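Local coordinates for uncharacterized protein (Bacteroides ovatus CL02T12C04, PDB 6PTM) that probably hydrolyses carrageenan as an exo-acting glycoside hydrolase of family GH42, captured here without bound ligand, at residues 465-470 with 501-506; 421-426 with 452-457. All blocks are in the same frame, centred on the assembly; numbering follows the deposited sequence.

Contact 1 pairs the parallel strands 466-471 and 503-506; contact 2 sets helix 448-460 against strand 421-423. They serve as a worked example of two steps, strand beside strand and helix over strand, consistent with the wall of a TIM barrel. Their centres lie about 10 Å apart, close to the centre of the molecule, and they share one sheet, in which strand 466-471 stands between strands 421-423 and 503-506. Along the chain contact 2 closes before contact 1 opens, helix 448-460 being followed by strand 466-471. The two are joined through the backbone of Ile421, which probably bonds to Val465 and Phe467, so both belong to one continuous piece of sheet and its helix cover.

Contact 1 of 2, residues 465-470 with 501-506; sequences VMFNTE and LTATQT
Met466 and Thr502 begin a ladder in which strands 466-468 and 503-506 run side by side, 6° apart in direction and 4.7 Å between axes. Its first rung uses a side chain: Met466 N donates to Thr502 OG1 at 2.9 Å, almost straight at 168°. The carbonyl of the same methionine is gripped twice. Thr502 N reaches Met466 O at 2.9 Å on a lone pair in the carbonyl plane, while Ala503 N approaches Met466 O at 3.1 Å, closer to the line of the carbonyl bond. Regular parallel pairing follows, with Asn468 N on Ala503 O at 3.0 Å and Gln505 N on Asn468 O at 2.9 Å.

Side-chain packing differs on the two faces. On one, Phe467 has CG anti to its backbone N (chi1 -171°), which lays the ring beside the neighbouring strand, CD1 being 3.8 Å from Ala503 CB. The Ala503 carbonyl oxygen and the backbone N of Gln505 lie at the ring edge, near its plane, and Thr469 CG2 lies over the centre of one ring face. On the other face, Leu501 CD1 packs 3.8 Å from Asn468 CB, and the Met466 sulfur rests against the Leu501 backbone.

Asn468 also closes an Asx turn, its OD1 accepting from Glu470 N where the chain turns a corner. Its ND2 bonds to Tyr454 OH and Ala425 O.

The pair belongs to a beta-alpha-beta unit completed by helix 486-498, consistent with the TIM-barrel fold of GH42 enzymes. Phe467 meets Phe226 edge-to-face and also touches His392 of strand 391-394, whereas Met466 and Leu501 pack on helix 448-460. Strand 421-423 continues the sheet beyond residues 466-468, and strand 168-175 continues it on the side of residues 503-506, through backbone bonds of Leu172 with Thr502 and Thr504.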
loop_
_atom_site.group_PDB
_atom_site.type_symbol
_atom_site.label_atom_id
_atom_site.label_comp_id
_atom_site.label_asym_id
_atom_site.label_seq_id
_atom_site.Cartn_x
_atom_site.Cartn_y
_atom_site.Cartn_z
ATOM N N VAL A 465 -9.652 -3.622 -6.727
ATOM C CA VAL A 465 -8.279 -4.153 -6.770
ATOM C C VAL A 465 -7.363 -3.104 -6.133
ATOM O O VAL A 465 -7.529 -1.906 -6.355
ATOM C CB VAL A 465 -7.930 -4.504 -8.217
ATOM C CG1 VAL A 465 -6.437 -4.578 -8.520
ATOM C CG2 VAL A 465 -8.633 -5.795 -8.592
ATOM N N MET A 466 -6.388 -3.574 -5.383
ATOM C CA MET A 466 -5.323 -2.715 -4.852
ATOM C C MET A 466 -3.993 -3.058 -5.536
ATOM O O MET A 466 -3.537 -4.219 -5.482
ATOM C CB MET A 466 -5.211 -2.845 -3.333
ATOM C CG MET A 466 -4.151 -1.901 -2.778
ATOM S SD MET A 466 -3.735 -2.285 -1.046
ATOM C CE MET A 466 -5.260 -1.755 -0.264
ATOM N N PHE A 467 -3.348 -2.038 -6.099
ATOM C CA PHE A 467 -2.119 -2.181 -6.912
ATOM C C PHE A 467 -1.020 -1.316 -6.307
ATOM O O PHE A 467 -1.115 -0.096 -6.398
ATOM C CB PHE A 467 -2.401 -1.802 -8.367
ATOM C CG PHE A 467 -1.279 -2.109 -9.328
ATOM C CD1 PHE A 467 -0.198 -2.904 -8.979
ATOM C CD2 PHE A 467 -1.320 -1.594 -10.610
ATOM C CE1 PHE A 467 0.812 -3.173 -9.891
ATOM C CE2 PHE A 467 -0.329 -1.892 -11.528
ATOM C CZ PHE A 467 0.752 -2.652 -11.158
ATOM N N ASN A 468 -0.077 -1.950 -5.619
ATOM C CA ASN A 468 1.157 -1.300 -5.119
ATOM C C ASN A 468 2.162 -1.256 -6.269
ATOM O O ASN A 468 2.706 -2.300 -6.602
ATOM C CB ASN A 468 1.706 -1.997 -3.876
ATOM C CG ASN A 468 2.832 -1.216 -3.251
ATOM O OD1 ASN A 468 3.578 -0.513 -3.957
ATOM N ND2 ASN A 468 3.000 -1.395 -1.942
ATOM N N THR A 469 2.330 -0.082 -6.882
ATOM C CA THR A 469 3.033 0.124 -8.177
ATOM C C THR A 469 4.519 0.358 -7.929
ATOM O O THR A 469 5.269 0.427 -8.900
ATOM C CB THR A 469 2.414 1.275 -8.971
ATOM O OG1 THR A 469 2.154 2.396 -8.108
ATOM C CG2 THR A 469 1.146 0.800 -9.646
ATOM N N GLU A 470 4.923 0.476 -6.674
ATOM C CA GLU A 470 6.361 0.504 -6.335
ATOM C C GLU A 470 6.521 -0.024 -4.920
ATOM O O GLU A 470 6.654 0.796 -3.997
ATOM C CB GLU A 470 6.907 1.917 -6.506
ATOM C CG GLU A 470 8.418 1.984 -6.426
ATOM C CD GLU A 470 8.958 3.405 -6.465
ATOM O OE1 GLU A 470 8.419 4.213 -7.258
ATOM O OE2 GLU A 470 9.846 3.717 -5.641
ATOM N N LEU A 501 -4.106 -6.018 -0.460
ATOM C CA LEU A 501 -3.180 -5.966 -1.614
ATOM C C LEU A 501 -3.499 -7.073 -2.628
ATOM O O LEU A 501 -3.557 -8.272 -2.252
ATOM C CB LEU A 501 -1.755 -6.104 -1.105
ATOM C CG LEU A 501 -0.666 -6.050 -2.171
ATOM C CD1 LEU A 501 -0.719 -4.717 -2.929
ATOM C CD2 LEU A 501 0.673 -6.242 -1.479
ATOM N N THR A 502 -3.587 -6.684 -3.898
ATOM C CA THR A 502 -3.946 -7.604 -5.006
ATOM C C THR A 502 -2.748 -7.824 -5.924
ATOM O O THR A 502 -2.583 -8.930 -6.414
ATOM C CB THR A 502 -5.141 -7.125 -5.841
ATOM O OG1 THR A 502 -6.083 -6.398 -5.054
ATOM C CG2 THR A 502 -5.834 -8.304 -6.488
ATOM N N ALA A 503 -1.972 -6.793 -6.202
ATOM C CA ALA A 503 -0.856 -6.861 -7.160
ATOM C C ALA A 503 0.231 -5.922 -6.687
ATOM O O ALA A 503 -0.104 -4.869 -6.138
ATOM C CB ALA A 503 -1.333 -6.480 -8.527
ATOM N N THR A 504 1.475 -6.278 -6.967
ATOM C CA THR A 504 2.669 -5.504 -6.569
ATOM C C THR A 504 3.680 -5.513 -7.709
ATOM O O THR A 504 4.029 -6.608 -8.180
ATOM C CB THR A 504 3.349 -6.047 -5.316
ATOM O OG1 THR A 504 2.333 -6.197 -4.321
ATOM C CG2 THR A 504 4.452 -5.122 -4.849
ATOM N N GLN A 505 4.127 -4.325 -8.117
ATOM C CA GLN A 505 5.398 -4.181 -8.860
ATOM C C GLN A 505 6.432 -3.839 -7.796
ATOM O O GLN A 505 6.384 -2.681 -7.333
ATOM C CB GLN A 505 5.312 -3.109 -9.943
ATOM C CG GLN A 505 6.570 -3.107 -10.797
ATOM C CD GLN A 505 6.539 -2.097 -11.910
ATOM O OE1 GLN A 505 6.074 -0.967 -11.749
ATOM N NE2 GLN A 505 7.030 -2.521 -13.052
ATOM N N THR A 506 7.278 -4.788 -7.383
ATOM C CA THR A 506 8.185 -4.604 -6.223
ATOM C C THR A 506 9.430 -3.798 -6.636
ATOM O O THR A 506 9.995 -4.081 -7.716
ATOM C CB THR A 506 8.570 -5.939 -5.590
ATOM O OG1 THR A 506 7.375 -6.640 -5.203
ATOM C CG2 THR A 506 9.528 -5.735 -4.434
#

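Contact 2 of 2, residues 421-426 with 452-457; sequences IGNDAS and MAYDFM
Ile421 and Met457 face each other where strand 421-423 and helix 452-457 run nearly antiparallel, 153° apart, with axes 10.5 Å from each other at closest approach. The pairing is consistent with a helix-on-strand layer of a GH42 TIM barrel; helix 448-460, the next helix along the chain after strand 421-423, runs back over it.

An apolar contact at one end and a polar one at the other carry the layer, with the Ala425 methyl beside the latter. At the apolar end, the Ile421 methyl CG2 comes within 3.5 Å of Met457 SD, and the two side chains cross obliquely. Met457 SD also lies 3.9 Å from Asn423 ND2, so Met457 spans two residues of the strand that project to the same side. Leu411 and Thr415 of helix 411-417 also pack on this methionine.

The polar end is a buried phenol bound to a buried amide. Tyr454 stretches its ring out from the helix, and its OH donates to Asn423 OD1 at 2.7 Å, arriving 28° out of the carbonyl plane. The two side chains cross at about a right angle, while the planes of amide and ring are 53° apart. Asn423 holds CG between its own backbone N and carbonyl carbon, a torsion that places OD1 within reach of both Tyr454 OH and Ala425 N. Ala425 N donates to Asn423 OD1 at 3.2 Å, in the carbonyl plane on a lone pair, which makes an Asx turn as the strand ends. The two donors together restrain the turn of the amide. The Asx turn also brings the Ala425 methyl against the phenol, with CB 3.6 Å from Tyr454 CZ and 3.2 Å from Tyr454 OH.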
loop_
_atom_site.group_PDB
_atom_site.type_symbol
_atom_site.label_atom_id
_atom_site.label_comp_id
_atom_site.label_asym_id
_atom_site.label_seq_id
_atom_site.Cartn_x
_atom_site.Cartn_y
_atom_site.Cartn_z
ATOM N N ILE A 421 -7.154 0.934 -6.304
ATOM C CA ILE A 421 -6.490 1.578 -5.137
ATOM C C ILE A 421 -4.992 1.556 -5.409
ATOM O O ILE A 421 -4.389 0.489 -5.319
ATOM C CB ILE A 421 -6.869 0.900 -3.818
ATOM C CG1 ILE A 421 -8.383 0.881 -3.630
ATOM C CG2 ILE A 421 -6.182 1.589 -2.664
ATOM C CD1 ILE A 421 -8.825 0.024 -2.481
ATOM N N GLY A 422 -4.437 2.702 -5.783
ATOM C CA GLY A 422 -2.992 2.855 -5.990
ATOM C C GLY A 422 -2.306 3.263 -4.707
ATOM O O GLY A 422 -2.945 3.987 -3.876
ATOM N N ASN A 423 -1.049 2.832 -4.571
ATOM C CA ASN A 423 -0.114 3.278 -3.512
ATOM C C ASN A 423 1.273 2.704 -3.805
ATOM O O ASN A 423 1.386 1.869 -4.671
ATOM C CB ASN A 423 -0.548 2.831 -2.116
ATOM C CG ASN A 423 -0.721 1.334 -2.000
ATOM O OD1 ASN A 423 0.251 0.613 -1.771
ATOM N ND2 ASN A 423 -1.921 0.838 -2.162
ATOM N N ASP A 424 2.269 3.119 -3.029
ATOM C CA ASP A 424 3.616 2.477 -2.978
ATOM C C ASP A 424 3.973 2.337 -1.499
ATOM O O ASP A 424 4.983 2.888 -1.055
ATOM C CB ASP A 424 4.615 3.186 -3.888
ATOM C CG ASP A 424 5.131 4.517 -3.392
ATOM O OD1 ASP A 424 4.388 5.212 -2.696
ATOM O OD2 ASP A 424 6.282 4.846 -3.728
ATOM N N ALA A 425 3.113 1.631 -0.775
ATOM C CA ALA A 425 3.285 1.335 0.665
ATOM C C ALA A 425 4.688 0.812 0.885
ATOM O O ALA A 425 5.123 -0.053 0.074
ATOM C CB ALA A 425 2.274 0.342 1.175
ATOM N N SER A 426 5.336 1.357 1.927
ATOM C CA SER A 426 6.621 0.918 2.523
ATOM C C SER A 426 6.347 0.186 3.837
ATOM O O SER A 426 5.355 0.527 4.532
ATOM C CB SER A 426 7.553 2.066 2.834
ATOM O OG SER A 426 7.905 2.769 1.664
ATOM N N MET A 452 -2.754 -0.270 8.786
ATOM C CA MET A 452 -3.700 0.835 9.094
ATOM C C MET A 452 -4.046 1.628 7.836
ATOM O O MET A 452 -5.228 1.823 7.636
ATOM C CB MET A 452 -3.173 1.789 10.157
ATOM C CG MET A 452 -4.275 2.655 10.671
ATOM S SD MET A 452 -3.742 3.673 12.066
ATOM C CE MET A 452 -2.764 4.924 11.235
ATOM N N ALA A 453 -3.097 2.030 6.991
ATOM C CA ALA A 453 -3.439 2.803 5.763
ATOM C C ALA A 453 -4.262 1.934 4.778
ATOM O O ALA A 453 -5.236 2.444 4.200
ATOM C CB ALA A 453 -2.202 3.363 5.115
ATOM N N TYR A 454 -3.883 0.667 4.565
ATOM C CA TYR A 454 -4.654 -0.304 3.737
ATOM C C TYR A 454 -6.095 -0.381 4.280
ATOM O O TYR A 454 -7.078 -0.353 3.488
ATOM C CB TYR A 454 -3.869 -1.625 3.659
ATOM C CG TYR A 454 -2.756 -1.612 2.628
ATOM C CD1 TYR A 454 -2.277 -0.423 2.076
ATOM C CD2 TYR A 454 -2.172 -2.789 2.196
ATOM C CE1 TYR A 454 -1.270 -0.420 1.128
ATOM C CE2 TYR A 454 -1.156 -2.798 1.252
ATOM C CZ TYR A 454 -0.723 -1.617 0.697
ATOM O OH TYR A 454 0.246 -1.652 -0.264
ATOM N N ASP A 455 -6.237 -0.491 5.602
ATOM C CA ASP A 455 -7.569 -0.607 6.251
ATOM C C ASP A 455 -8.384 0.674 6.004
ATOM O O ASP A 455 -9.620 0.574 5.813
ATOM C CB ASP A 455 -7.442 -0.982 7.734
ATOM C CG ASP A 455 -7.028 -2.436 7.945
ATOM O OD1 ASP A 455 -7.027 -3.190 6.925
ATOM O OD2 ASP A 455 -6.671 -2.798 9.111
ATOM N N PHE A 456 -7.737 1.832 5.971
ATOM C CA PHE A 456 -8.425 3.103 5.673
ATOM C C PHE A 456 -8.890 3.073 4.202
ATOM O O PHE A 456 -10.076 3.356 3.928
ATOM C CB PHE A 456 -7.550 4.291 6.075
ATOM C CG PHE A 456 -8.181 5.625 5.773
ATOM C CD1 PHE A 456 -9.118 6.179 6.636
ATOM C CD2 PHE A 456 -7.907 6.289 4.581
ATOM C CE1 PHE A 456 -9.723 7.399 6.336
ATOM C CE2 PHE A 456 -8.492 7.524 4.302
ATOM C CZ PHE A 456 -9.408 8.070 5.168
ATOM N N MET A 457 -7.982 2.777 3.283
ATOM C CA MET A 457 -8.280 2.715 1.834
ATOM C C MET A 457 -9.424 1.690 1.588
ATOM O O MET A 457 -10.347 2.000 0.815
ATOM C CB MET A 457 -7.015 2.313 1.072
ATOM C CG MET A 457 -5.964 3.369 0.982
ATOM S SD MET A 457 -4.451 2.685 0.189
ATOM C CE MET A 457 -3.146 3.302 1.250
#